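Protein 1d10 (Caenorhabditis elegans, PDB 1T9F) is of unknown function but folds as a beta-trefoil of MIR repeats, related to the SDF2 family. Local coordinates at residues 4-9 with 123-128; 51-56 with 77-82; 67-72 with 117-122; 91-96 with 157-162; 142-147 with 165-170. One frame throughout, in Å; residues are numbered along the deposited sequence.

Interaction 1. Residues 4-9 with 123-128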
# COMPACT_ATOMS: atom_id res chain seq x y z
N GLU A 4 12.80 -5.93 -18.57
CA GLU A 4 13.68 -5.24 -17.64
C GLU A 4 13.10 -3.90 -17.21
O GLU A 4 13.83 -2.97 -16.87
CB GLU A 4 15.07 -5.05 -18.28
CG GLU A 4 16.14 -4.54 -17.32
CD GLU A 4 17.55 -4.76 -17.83
OE1 GLU A 4 18.51 -4.32 -17.15
OE2 GLU A 4 17.71 -5.36 -18.92
N ASP A 5 11.77 -3.81 -17.22
CA ASP A 5 11.08 -2.59 -16.80
C ASP A 5 10.66 -2.80 -15.34
O ASP A 5 9.58 -2.38 -14.92
CB ASP A 5 9.84 -2.34 -17.67
CG ASP A 5 8.76 -3.40 -17.49
OD1 ASP A 5 7.71 -3.29 -18.17
OD2 ASP A 5 8.94 -4.33 -16.69
N PHE A 6 11.53 -3.45 -14.58
CA PHE A 6 11.25 -3.76 -13.18
C PHE A 6 11.18 -2.57 -12.24
O PHE A 6 11.74 -1.51 -12.48
CB PHE A 6 12.27 -4.77 -12.65
CG PHE A 6 13.69 -4.44 -13.00
CD1 PHE A 6 14.29 -3.28 -12.52
CD2 PHE A 6 14.44 -5.29 -13.80
CE1 PHE A 6 15.62 -2.97 -12.84
CE2 PHE A 6 15.76 -5.00 -14.13
CZ PHE A 6 16.35 -3.83 -13.64
N VAL A 7 10.45 -2.78 -11.14
CA VAL A 7 10.28 -1.77 -10.11
C VAL A 7 11.55 -1.80 -9.26
O VAL A 7 12.02 -2.87 -8.90
CB VAL A 7 9.07 -2.10 -9.22
CG1 VAL A 7 8.88 -1.03 -8.17
CG2 VAL A 7 7.82 -2.23 -10.09
N THR A 8 12.08 -0.62 -8.95
CA THR A 8 13.33 -0.54 -8.20
C THR A 8 13.21 0.03 -6.79
O THR A 8 12.28 0.77 -6.46
CB THR A 8 14.37 0.28 -8.98
OG1 THR A 8 13.92 1.64 -9.08
CG2 THR A 8 14.55 -0.29 -10.38
N CYS A 9 14.19 -0.31 -5.96
CA CYS A 9 14.21 0.15 -4.58
C CYS A 9 14.38 1.66 -4.51
O CYS A 9 15.20 2.24 -5.21
CB CYS A 9 15.34 -0.56 -3.84
SG CYS A 9 14.95 -0.90 -2.10
N GLY A 123 6.88 -14.83 -11.57
CA GLY A 123 8.25 -14.81 -12.05
C GLY A 123 9.05 -14.37 -10.85
O GLY A 123 8.64 -14.64 -9.71
N ASP A 124 10.17 -13.69 -11.05
CA ASP A 124 10.92 -13.25 -9.88
C ASP A 124 11.65 -11.94 -10.12
O ASP A 124 12.88 -11.87 -10.09
CB ASP A 124 11.90 -14.32 -9.41
CG ASP A 124 12.25 -14.17 -7.94
OD1 ASP A 124 12.76 -13.09 -7.57
OD2 ASP A 124 12.01 -15.11 -7.15
N GLU A 125 10.86 -10.90 -10.35
CA GLU A 125 11.36 -9.55 -10.56
C GLU A 125 10.16 -8.68 -10.89
O GLU A 125 9.62 -8.71 -12.00
CB GLU A 125 12.39 -9.52 -11.70
CG GLU A 125 13.60 -8.67 -11.36
CD GLU A 125 14.79 -8.92 -12.26
OE1 GLU A 125 15.87 -8.39 -11.94
OE2 GLU A 125 14.65 -9.64 -13.27
N TRP A 126 9.73 -7.93 -9.88
CA TRP A 126 8.60 -7.03 -9.97
C TRP A 126 8.68 -6.16 -11.21
O TRP A 126 9.53 -5.27 -11.30
CB TRP A 126 8.56 -6.15 -8.72
CG TRP A 126 7.29 -5.40 -8.50
CD1 TRP A 126 6.18 -5.41 -9.29
CD2 TRP A 126 7.00 -4.52 -7.41
NE1 TRP A 126 5.21 -4.59 -8.75
CE2 TRP A 126 5.69 -4.03 -7.60
CE3 TRP A 126 7.73 -4.10 -6.28
CZ2 TRP A 126 5.09 -3.14 -6.70
CZ3 TRP A 126 7.13 -3.22 -5.39
CH2 TRP A 126 5.82 -2.75 -5.61
N LEU A 127 7.80 -6.42 -12.18
CA LEU A 127 7.77 -5.66 -13.43
C LEU A 127 6.68 -4.59 -13.33
O LEU A 127 5.59 -4.84 -12.82
CB LEU A 127 7.47 -6.59 -14.61
CG LEU A 127 8.35 -7.82 -14.80
CD1 LEU A 127 7.78 -8.67 -15.93
CD2 LEU A 127 9.78 -7.41 -15.11
N GLU A 128 6.99 -3.39 -13.82
CA GLU A 128 6.06 -2.28 -13.78
C GLU A 128 4.80 -2.52 -14.62
O GLU A 128 3.80 -1.83 -14.46
CB GLU A 128 6.76 -1.01 -14.26
CG GLU A 128 5.94 0.25 -14.13
CD GLU A 128 6.79 1.50 -14.32
OE1 GLU A 128 7.85 1.59 -13.67
OE2 GLU A 128 6.39 2.38 -15.11

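Interaction 2. Residues 51-56 with 77-82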
# COMPACT_ATOMS: atom_id res chain seq x y z
N SER A 51 -0.68 10.89 -3.26
CA SER A 51 -0.87 9.53 -3.76
C SER A 51 0.46 8.89 -4.11
O SER A 51 0.51 7.80 -4.69
CB SER A 51 -1.76 9.52 -5.01
OG SER A 51 -3.08 9.93 -4.70
N HIS A 52 1.55 9.58 -3.78
CA HIS A 52 2.88 9.05 -4.07
C HIS A 52 3.46 8.30 -2.89
O HIS A 52 3.38 8.76 -1.74
CB HIS A 52 3.83 10.17 -4.49
CG HIS A 52 3.53 10.70 -5.86
ND1 HIS A 52 2.49 11.56 -6.11
CD2 HIS A 52 4.08 10.41 -7.06
CE1 HIS A 52 2.40 11.77 -7.41
NE2 HIS A 52 3.36 11.09 -8.01
N TRP A 53 4.04 7.14 -3.19
CA TRP A 53 4.66 6.28 -2.20
C TRP A 53 6.06 5.89 -2.62
O TRP A 53 6.35 5.74 -3.81
CB TRP A 53 3.84 5.00 -2.02
CG TRP A 53 2.43 5.23 -1.62
CD1 TRP A 53 1.40 5.60 -2.44
CD2 TRP A 53 1.89 5.13 -0.31
NE1 TRP A 53 0.24 5.72 -1.70
CE2 TRP A 53 0.52 5.44 -0.39
CE3 TRP A 53 2.44 4.79 0.94
CZ2 TRP A 53 -0.32 5.43 0.72
CZ3 TRP A 53 1.60 4.78 2.06
CH2 TRP A 53 0.24 5.10 1.93
N GLN A 54 6.95 5.71 -1.65
CA GLN A 54 8.31 5.33 -1.95
C GLN A 54 8.61 3.93 -1.45
O GLN A 54 8.37 3.60 -0.29
CB GLN A 54 9.30 6.32 -1.34
CG GLN A 54 10.75 5.98 -1.65
CD GLN A 54 11.67 7.13 -1.31
OE1 GLN A 54 11.47 7.81 -0.31
NE2 GLN A 54 12.70 7.33 -2.12
N ILE A 55 9.13 3.11 -2.34
CA ILE A 55 9.48 1.74 -2.00
C ILE A 55 10.76 1.69 -1.18
O ILE A 55 11.79 2.21 -1.60
CB ILE A 55 9.65 0.89 -3.26
CG1 ILE A 55 8.35 0.89 -4.06
CG2 ILE A 55 10.04 -0.54 -2.88
CD1 ILE A 55 8.46 0.23 -5.39
N PHE A 56 10.66 1.07 -0.00
CA PHE A 56 11.79 0.90 0.91
C PHE A 56 12.09 -0.58 1.10
O PHE A 56 11.20 -1.42 0.94
CB PHE A 56 11.47 1.49 2.29
CG PHE A 56 11.89 2.92 2.46
CD1 PHE A 56 11.32 3.93 1.71
CD2 PHE A 56 12.87 3.25 3.40
CE1 PHE A 56 11.71 5.26 1.88
CE2 PHE A 56 13.27 4.58 3.58
CZ PHE A 56 12.68 5.58 2.82
N LEU A 77 6.39 0.64 2.37
CA LEU A 77 5.94 1.72 1.49
C LEU A 77 5.79 3.00 2.29
O LEU A 77 4.95 3.09 3.19
CB LEU A 77 4.61 1.35 0.82
CG LEU A 77 4.67 0.30 -0.29
CD1 LEU A 77 3.25 -0.05 -0.76
CD2 LEU A 77 5.50 0.84 -1.46
N LYS A 78 6.62 3.98 1.96
CA LYS A 78 6.60 5.27 2.64
C LYS A 78 5.70 6.30 1.95
O LYS A 78 5.83 6.53 0.74
CB LYS A 78 8.03 5.82 2.71
CG LYS A 78 8.17 7.06 3.58
CD LYS A 78 9.60 7.55 3.57
CE LYS A 78 9.80 8.71 4.52
NZ LYS A 78 11.21 9.17 4.47
N HIS A 79 4.78 6.89 2.70
CA HIS A 79 3.91 7.91 2.15
C HIS A 79 4.76 9.18 2.16
O HIS A 79 5.10 9.70 3.22
CB HIS A 79 2.66 8.08 3.01
CG HIS A 79 1.69 9.08 2.47
ND1 HIS A 79 1.34 10.22 3.16
CD2 HIS A 79 1.00 9.11 1.30
CE1 HIS A 79 0.46 10.90 2.44
NE2 HIS A 79 0.24 10.25 1.31
N LEU A 80 5.10 9.67 0.97
CA LEU A 80 5.98 10.82 0.83
C LEU A 80 5.63 12.10 1.57
O LEU A 80 6.49 12.66 2.25
CB LEU A 80 6.19 11.16 -0.65
CG LEU A 80 7.22 10.32 -1.42
CD1 LEU A 80 7.48 10.98 -2.76
CD2 LEU A 80 8.51 10.22 -0.62
N THR A 81 4.39 12.56 1.46
CA THR A 81 4.02 13.80 2.11
C THR A 81 3.91 13.79 3.63
O THR A 81 3.97 14.85 4.25
CB THR A 81 2.70 14.35 1.53
OG1 THR A 81 1.64 13.43 1.78
CG2 THR A 81 2.84 14.55 0.02
N THR A 82 3.74 12.62 4.24
CA THR A 82 3.64 12.57 5.70
C THR A 82 4.76 11.79 6.37
O THR A 82 4.86 11.75 7.59
CB THR A 82 2.29 12.00 6.17
OG1 THR A 82 2.19 10.62 5.76
CG2 THR A 82 1.14 12.80 5.57
O HOH W 1 2.64 11.32 -0.71
O HOH W 2 12.51 9.27 1.60

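Interaction 3. Residues 67-72 with 117-122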
# COMPACT_ATOMS: atom_id res chain seq x y z
N ASP A 67 18.01 -0.90 -7.36
CA ASP A 67 17.97 -2.36 -7.22
C ASP A 67 16.58 -2.88 -7.59
O ASP A 67 15.57 -2.31 -7.19
CB ASP A 67 18.29 -2.79 -5.79
CG ASP A 67 19.77 -2.70 -5.47
OD1 ASP A 67 20.55 -2.42 -6.40
OD2 ASP A 67 20.14 -2.93 -4.30
N ALA A 68 16.55 -3.95 -8.37
CA ALA A 68 15.29 -4.55 -8.76
C ALA A 68 14.71 -5.23 -7.54
O ALA A 68 15.44 -5.69 -6.67
CB ALA A 68 15.52 -5.57 -9.87
N ILE A 69 13.38 -5.28 -7.47
CA ILE A 69 12.73 -5.94 -6.35
C ILE A 69 12.26 -7.28 -6.88
O ILE A 69 11.57 -7.35 -7.91
CB ILE A 69 11.53 -5.14 -5.84
CG1 ILE A 69 12.01 -3.80 -5.28
CG2 ILE A 69 10.79 -5.94 -4.76
CD1 ILE A 69 10.90 -2.87 -4.93
N LYS A 70 12.64 -8.35 -6.20
CA LYS A 70 12.26 -9.69 -6.62
C LYS A 70 10.90 -10.04 -6.03
O LYS A 70 10.58 -9.61 -4.92
CB LYS A 70 13.32 -10.70 -6.16
CG LYS A 70 14.72 -10.47 -6.74
CD LYS A 70 15.39 -9.25 -6.11
CE LYS A 70 16.78 -8.99 -6.70
NZ LYS A 70 17.45 -7.82 -6.05
N CYS A 71 10.11 -10.82 -6.76
CA CYS A 71 8.80 -11.23 -6.27
C CYS A 71 9.01 -12.14 -5.07
O CYS A 71 9.93 -12.95 -5.05
CB CYS A 71 7.99 -11.96 -7.37
SG CYS A 71 7.83 -10.93 -8.86
N GLY A 72 8.16 -11.98 -4.06
CA GLY A 72 8.29 -12.78 -2.86
C GLY A 72 9.03 -12.02 -1.78
O GLY A 72 8.92 -12.34 -0.60
N TRP A 117 5.53 -5.70 3.86
CA TRP A 117 4.56 -6.28 2.95
C TRP A 117 5.28 -7.15 1.92
O TRP A 117 6.28 -6.74 1.34
CB TRP A 117 3.79 -5.19 2.20
CG TRP A 117 2.99 -4.29 3.09
CD1 TRP A 117 3.45 -3.22 3.79
CD2 TRP A 117 1.59 -4.38 3.37
NE1 TRP A 117 2.43 -2.63 4.50
CE2 TRP A 117 1.27 -3.32 4.26
CE3 TRP A 117 0.57 -5.24 2.96
CZ2 TRP A 117 -0.02 -3.11 4.75
CZ3 TRP A 117 -0.72 -5.03 3.45
CH2 TRP A 117 -1.00 -3.97 4.33
N THR A 118 4.77 -8.36 1.70
CA THR A 118 5.36 -9.27 0.74
C THR A 118 4.79 -8.94 -0.63
O THR A 118 3.57 -8.84 -0.79
CB THR A 118 5.02 -10.73 1.07
OG1 THR A 118 5.52 -11.06 2.37
CG2 THR A 118 5.66 -11.67 0.04
N VAL A 119 5.66 -8.76 -1.61
CA VAL A 119 5.20 -8.46 -2.95
C VAL A 119 4.85 -9.76 -3.65
O VAL A 119 5.68 -10.66 -3.78
CB VAL A 119 6.28 -7.73 -3.77
CG1 VAL A 119 5.69 -7.27 -5.10
CG2 VAL A 119 6.79 -6.52 -2.99
N ILE A 120 3.60 -9.87 -4.09
CA ILE A 120 3.16 -11.08 -4.76
C ILE A 120 3.02 -10.87 -6.26
O ILE A 120 1.98 -10.44 -6.75
CB ILE A 120 1.81 -11.57 -4.19
CG1 ILE A 120 1.96 -11.83 -2.69
CG2 ILE A 120 1.37 -12.86 -4.88
CD1 ILE A 120 0.68 -12.26 -2.03
N CYS A 121 4.10 -11.15 -6.98
CA CYS A 121 4.09 -11.05 -8.43
C CYS A 121 4.61 -12.37 -9.02
O CYS A 121 5.20 -13.18 -8.31
CB CYS A 121 4.91 -9.86 -8.94
SG CYS A 121 6.57 -9.42 -8.31
N ASN A 122 4.34 -12.60 -10.30
CA ASN A 122 4.78 -13.83 -10.94
C ASN A 122 6.18 -13.70 -11.51
O ASN A 122 6.60 -12.62 -11.90
CB ASN A 122 3.79 -14.25 -12.03
CG ASN A 122 2.50 -14.76 -11.45
OD1 ASN A 122 2.50 -15.63 -10.58
ND2 ASN A 122 1.38 -14.22 -11.93

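Interaction 4. Residues 91-96 with 157-162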
# COMPACT_ATOMS: atom_id res chain seq x y z
N PHE A 91 -6.26 -4.57 14.36
CA PHE A 91 -7.35 -3.66 14.69
C PHE A 91 -8.40 -3.87 13.61
O PHE A 91 -8.09 -4.35 12.53
CB PHE A 91 -6.88 -2.20 14.71
CG PHE A 91 -5.96 -1.86 15.85
CD1 PHE A 91 -4.59 -2.00 15.73
CD2 PHE A 91 -6.48 -1.41 17.07
CE1 PHE A 91 -3.73 -1.70 16.79
CE2 PHE A 91 -5.64 -1.10 18.14
CZ PHE A 91 -4.26 -1.24 18.00
N THR A 92 -9.64 -3.52 13.91
CA THR A 92 -10.72 -3.71 12.95
C THR A 92 -10.82 -2.51 12.00
O THR A 92 -10.63 -1.37 12.42
CB THR A 92 -12.07 -3.91 13.68
OG1 THR A 92 -13.03 -4.45 12.77
CG2 THR A 92 -12.58 -2.58 14.22
N ALA A 93 -11.11 -2.79 10.73
CA ALA A 93 -11.24 -1.74 9.72
C ALA A 93 -12.27 -0.71 10.19
O ALA A 93 -13.14 -1.02 11.00
CB ALA A 93 -11.67 -2.34 8.39
N PRO A 94 -12.17 0.54 9.69
CA PRO A 94 -13.10 1.61 10.07
C PRO A 94 -14.57 1.42 9.65
O PRO A 94 -15.46 1.69 10.45
CB PRO A 94 -12.47 2.85 9.44
CG PRO A 94 -11.81 2.30 8.22
CD PRO A 94 -11.15 1.04 8.75
N LEU A 95 -14.81 0.98 8.43
CA LEU A 95 -16.18 0.79 7.95
C LEU A 95 -16.53 -0.67 7.73
O LEU A 95 -17.71 -1.03 7.66
CB LEU A 95 -16.42 1.57 6.65
CG LEU A 95 -16.18 3.08 6.67
CD1 LEU A 95 -16.41 3.64 5.28
CD2 LEU A 95 -17.11 3.74 7.68
N SER A 96 -15.51 -1.51 7.60
CA SER A 96 -15.74 -2.94 7.40
C SER A 96 -15.26 -3.72 8.61
O SER A 96 -14.10 -4.11 8.70
CB SER A 96 -15.02 -3.41 6.14
OG SER A 96 -15.58 -2.80 4.99
N GLN A 157 -13.89 8.69 -1.20
CA GLN A 157 -12.64 7.93 -1.15
C GLN A 157 -12.93 6.50 -0.71
O GLN A 157 -13.76 6.26 0.17
CB GLN A 157 -11.66 8.62 -0.20
CG GLN A 157 -11.23 10.00 -0.71
CD GLN A 157 -10.15 10.65 0.13
OE1 GLN A 157 -9.29 9.97 0.68
NE2 GLN A 157 -10.19 11.97 0.21
N ARG A 158 -12.26 5.54 -1.34
CA ARG A 158 -12.49 4.13 -1.03
C ARG A 158 -11.76 3.62 0.21
O ARG A 158 -10.62 4.00 0.47
CB ARG A 158 -12.13 3.25 -2.23
CG ARG A 158 -13.00 3.46 -3.47
CD ARG A 158 -12.63 4.72 -4.22
NE ARG A 158 -13.09 4.70 -5.61
CZ ARG A 158 -14.32 5.01 -6.00
NH1 ARG A 158 -15.23 5.38 -5.12
NH2 ARG A 158 -14.63 4.95 -7.30
N GLU A 159 -12.43 2.75 0.97
CA GLU A 159 -11.84 2.18 2.17
C GLU A 159 -10.81 1.12 1.77
O GLU A 159 -11.08 0.27 0.92
CB GLU A 159 -12.91 1.53 3.06
CG GLU A 159 -12.33 0.79 4.27
CD GLU A 159 -13.37 -0.03 5.03
OE1 GLU A 159 -14.26 -0.62 4.38
OE2 GLU A 159 -13.29 -0.10 6.28
N VAL A 160 -9.63 1.20 2.37
CA VAL A 160 -8.55 0.26 2.14
C VAL A 160 -8.43 -0.58 3.41
O VAL A 160 -8.37 -0.04 4.53
CB VAL A 160 -7.21 1.00 1.89
CG1 VAL A 160 -6.07 -0.00 1.82
CG2 VAL A 160 -7.29 1.81 0.60
N VAL A 161 -8.39 -1.90 3.26
CA VAL A 161 -8.31 -2.77 4.43
C VAL A 161 -7.48 -4.02 4.17
O VAL A 161 -6.95 -4.22 3.08
CB VAL A 161 -9.71 -3.25 4.88
CG1 VAL A 161 -10.63 -2.06 5.11
CG2 VAL A 161 -10.29 -4.19 3.84
N GLY A 162 -7.38 -4.85 5.20
CA GLY A 162 -6.63 -6.09 5.11
C GLY A 162 -7.62 -7.24 5.12
O GLY A 162 -8.35 -7.42 6.09

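Interaction 5. Residues 142-147 with 165-170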
# COMPACT_ATOMS: atom_id res chain seq x y z
N TYR A 142 -4.21 -9.41 2.93
CA TYR A 142 -3.94 -8.81 1.64
C TYR A 142 -4.43 -7.36 1.63
O TYR A 142 -5.49 -7.05 2.18
CB TYR A 142 -4.65 -9.59 0.54
CG TYR A 142 -4.12 -10.99 0.34
CD1 TYR A 142 -3.00 -11.22 -0.45
CD2 TYR A 142 -4.75 -12.09 0.95
CE1 TYR A 142 -2.51 -12.51 -0.64
CE2 TYR A 142 -4.26 -13.39 0.76
CZ TYR A 142 -3.15 -13.59 -0.04
OH TYR A 142 -2.65 -14.87 -0.22
N LEU A 143 -3.65 -6.48 1.03
CA LEU A 143 -4.05 -5.07 0.93
C LEU A 143 -5.20 -5.10 -0.06
O LEU A 143 -5.02 -5.55 -1.19
CB LEU A 143 -2.89 -4.23 0.38
CG LEU A 143 -3.16 -2.74 0.18
CD1 LEU A 143 -3.34 -2.07 1.53
CD2 LEU A 143 -1.99 -2.12 -0.58
N SER A 144 -6.38 -4.63 0.34
CA SER A 144 -7.53 -4.66 -0.56
C SER A 144 -8.52 -3.54 -0.34
O SER A 144 -8.62 -2.98 0.75
CB SER A 144 -8.30 -5.98 -0.38
OG SER A 144 -7.45 -7.11 -0.40
N LEU A 145 -9.26 -3.21 -1.40
CA LEU A 145 -10.30 -2.20 -1.29
C LEU A 145 -11.48 -3.02 -0.76
O LEU A 145 -11.81 -4.08 -1.31
CB LEU A 145 -10.65 -1.61 -2.66
CG LEU A 145 -9.55 -0.78 -3.33
CD1 LEU A 145 -10.12 -0.09 -4.58
CD2 LEU A 145 -9.03 0.27 -2.35
N SER A 146 -12.09 -2.56 0.33
CA SER A 146 -13.22 -3.26 0.93
C SER A 146 -14.45 -3.15 0.06
O SER A 146 -15.36 -3.97 0.16
CB SER A 146 -13.53 -2.67 2.30
OG SER A 146 -14.08 -1.37 2.15
N GLY A 147 -14.48 -2.13 -0.79
CA GLY A 147 -15.63 -1.92 -1.66
C GLY A 147 -16.50 -0.83 -1.07
O GLY A 147 -17.48 -0.39 -1.68
N SER A 165 -8.58 -13.20 2.84
CA SER A 165 -8.45 -13.85 1.55
C SER A 165 -8.37 -12.85 0.40
O SER A 165 -8.68 -11.67 0.55
CB SER A 165 -9.64 -14.80 1.32
OG SER A 165 -9.69 -15.80 2.33
N ILE A 166 -7.94 -13.34 -0.76
CA ILE A 166 -7.81 -12.52 -1.95
C ILE A 166 -9.21 -12.21 -2.48
O ILE A 166 -10.03 -13.10 -2.64
CB ILE A 166 -7.00 -13.24 -3.03
CG1 ILE A 166 -5.57 -13.48 -2.53
CG2 ILE A 166 -6.98 -12.43 -4.31
CD1 ILE A 166 -4.68 -14.23 -3.50
N THR A 167 -9.47 -10.93 -2.75
CA THR A 167 -10.77 -10.53 -3.26
C THR A 167 -10.64 -9.79 -4.59
O THR A 167 -9.55 -9.69 -5.16
CB THR A 167 -11.51 -9.63 -2.25
OG1 THR A 167 -10.80 -8.40 -2.08
CG2 THR A 167 -11.63 -10.33 -0.90
N GLY A 168 -11.77 -9.27 -5.07
CA GLY A 168 -11.78 -8.54 -6.32
C GLY A 168 -11.19 -7.15 -6.13
O GLY A 168 -11.12 -6.36 -7.08
N GLY A 169 -10.76 -6.85 -4.91
CA GLY A 169 -10.16 -5.55 -4.64
C GLY A 169 -8.70 -5.69 -4.25
O GLY A 169 -8.06 -4.71 -3.86
N SER A 170 -8.16 -6.90 -4.36
CA SER A 170 -6.77 -7.19 -3.99
C SER A 170 -5.72 -6.98 -5.08
O SER A 170 -4.52 -6.95 -4.79
CB SER A 170 -6.66 -8.62 -3.47
OG SER A 170 -7.59 -8.87 -2.43
O HOH W 3 -3.08 -7.33 -2.22
O HOH W 4 -12.18 -6.87 -0.43

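Interaction 1. Residues 4-9 with 123-128
The backbone N of Val7 donates to the O of Trp126 over 2.7 Å, and the N of Glu128 donates to the O of Asp5 over 3.0 Å. These two bonds flank a single bridge at Phe6 and Leu127, whose CA atoms are 4.0 Å apart. Beside the bridge, OD2 of Asp5 lies against CB of Leu127 at 3.4 Å, the two side chains crossing at about a right angle, while the Phe6 ring and the Glu125 carboxylate run side by side, their planes 24° apart. The main packing is CH-pi: CG2 of Val7 stands 3.5 Å from the centroid of the five-membered ring of Trp126 and 5° off its normal. Val7 CG1, anti to the backbone N (chi1 -179°), reaches the six-membered half instead, 3.8 Å from Trp126 CE3. A serine in place of Trp126 would probably leave both methyls of Val7 without their platform and open a gap beside Ile55 and Phe132. Both segments are loops that also bond to Ile69. Val7 and Trp126 pack on Ile55, and Trp126 also on Val174, both residues of barrel strands, an arrangement consistent with the beta-trefoil fold of MIR domains.

Interaction 2. Residues 51-56 with 77-82
Trp53 and His79 face each other as a non-hydrogen-bonded antiparallel pair. Trp53 carries CG beside its backbone N (chi1 -58°), whereas His79 has CG anti to its own (chi1 -178°), and these different rotations put the imidazole edge toward the indole face. The six-membered ring of Trp53 and the His79 ring have centroids 5.0 Å apart and planes at 56°. His79 CB adds a CH-pi contact over the same six-membered ring. The indole is also held at its polar end, NE1 bonding to the O of Leu24; a valine in place of Trp53 would probably leave the His79 edge without its aromatic face and the Leu24 carbonyl without that donor. His79 ND1 pairs with Thr82 OG1 at 2.8 Å, and its NE2 with the O of Asn50, which fixes the imidazole's rotation. Strands 53-57 and 74-79 are neighbours in the six-stranded barrel of the trefoil, and Gln54 and Lys78 form their hydrogen-bonded pair: N of Gln54 to O of Lys78 is 2.8 Å, and Lys78 N returns a bond to Gln54 O. The extended lysine chain lays CD 3.5 Å from CE1 of Phe56, while NZ continues to a salt bridge with Glu108. A water links NZ to OE1 of Gln54, whose NE2 bonds to the O of Tyr10. On the sheet face that carries Trp53 and His79, Ile55 CG1 lies 3.9 Å from Leu77 CD2.

Interaction 3. Residues 67-72 with 117-122
Cys71 and Cys121 meet through different first torsions: SG of Cys71 is anti to the carbonyl carbon (chi1 -56°), whereas SG of Cys121 sits between the backbone N and the carbonyl carbon (chi1 45°). The two sulfurs are joined at 2.0 Å, and the torsion about the S-S bond is -100°, close to the perpendicular setting expected of a relaxed disulfide. The link is compact, with the CA atoms of Cys71 and Cys121 5.2 Å apart. It also brings CB of Cys71 within 3.2 Å of the O of Cys121, so the crosslink lies close against the backbone it joins.

One residue on, the N of Gly72 donates to the O of Val119 over 2.8 Å. Gly72 has a positive phi, and at its backbone angles a side chain would be jammed against the preceding carbonyl, which accounts for glycine at this position. Its own O rests 3.4 Å from CG2 of Thr118. Nearby, CG2 of Ile69 touches CG2 of Val119 at 4.4 Å, a light contact extended by Ile75, on which both side chains pack. The touching parts run at about a right angle to one another, so this is a crossing of loop and strand rather than a sheet pairing. The disulfide thus ties the loop leading into strand 74-79 to segment 117-122, which carries strand 117-120, the neighbour of 74-79 in the barrel: a covalent closure within one MIR repeat of the beta-trefoil.

Interaction 4. Residues 91-96 with 157-162
Glu159 inserts its carboxylate into the loop at Leu95 and Ser96 and takes three hydrogen bonds from it. OE2 accepts two backbone donors: the N of Leu95 at 2.8 Å, which comes from above the carboxylate plane, and the N of Ser96 at 2.9 Å, met by the syn lone pair of OE2 although the N-H...O angle is only 134°. OE1 receives the hydroxyl of Ser96, OG to OE1 being 2.6 Å, on the syn side and 20° out of plane. Ser146 OG, on the adjoining strand 142-146, also approaches OE1 as a probable hydrogen bond. With no basic side chain in these bonds, the N-H groups and hydroxyls are likely to stabilise the negative charge. The contact joins the loop between strands 85-89 and 100-105 to strand 158-163, in the part of the beta-trefoil outside its six-stranded barrel, consistent with the hairpin cap. The glutamate gets there by an extended chain, with CG anti to the backbone N (chi1 175°). Pro94 meets the acid from the opposite direction, its CG 3.4 Å from OE2. Alongside, CB of Ala93 presses on CG1 of Val161 at 3.5 Å, tighter than usual for two carbons.

Interaction 5. Residues 142-147 with 165-170
A type I beta turn from Thr167 to Ser170, with an ST turn built into it, packs against strand 142-146. Across the contact, the hydroxyls of Ser144 and Ser170 lie 2.7 Å apart, OG to OG, in a hydrogen bond that either could donate. Ser170 OG also accepts from the N of Thr167 at 2.8 Å, an almost straight bond of 174°, while Ser144 OG has a further partner in Thr163. In the ST turn, OG1 of Thr167 takes the N-H of Gly169; the position of OG1 between the backbone N and the carbonyl carbon (chi1 65°) turns it toward that donor. A water bonded to the O of Leu145 also pairs with this OG1, bridging the turn and the strand.

The N of Leu145 donates to the O of Gly169 over 3.1 Å, and the same oxygen is bonded by Asn17. Gly169 fits closely here, because a CB would come within 2.5 Å of the O of Leu145. At the other end of the contact Ile166 lies over the Tyr142 ring: its CG1 is 3.5 Å from the ring centroid and 14° off the normal, a CH-pi contact, with CD1 reaching toward the phenol oxygen. The turn lies between strands 158-163 and 172-175, and its fit against strand 142-146 falls within the third MIR repeat, consistent with the beta-trefoil fold.

Overall arrangement
Interactions 1 and 3 form one patch, their centres 8 Å apart, joined where Cys9 N meets Asp67 O at 2.7 Å and Trp126 N meets Ile69 O at 2.8 Å. Interaction 2 touches both through Ile55, which packs on Val7, Trp126 and Ile69. Interactions 4 and 5 make a second cluster, centres 10 Å apart, sharing neighbouring strands 158-163 and 142-146; Val161 N lies 2.7 Å from Ser144 O. Ile120 and Trp117 of interaction 3, packed on Tyr142 and Leu143 of interaction 5, bridge the clusters. Interactions 1 and 4 lie about 29 Å apart between centres. Malonate, probably from the crystallisation liquor, lies near Asn122 and near Ile166.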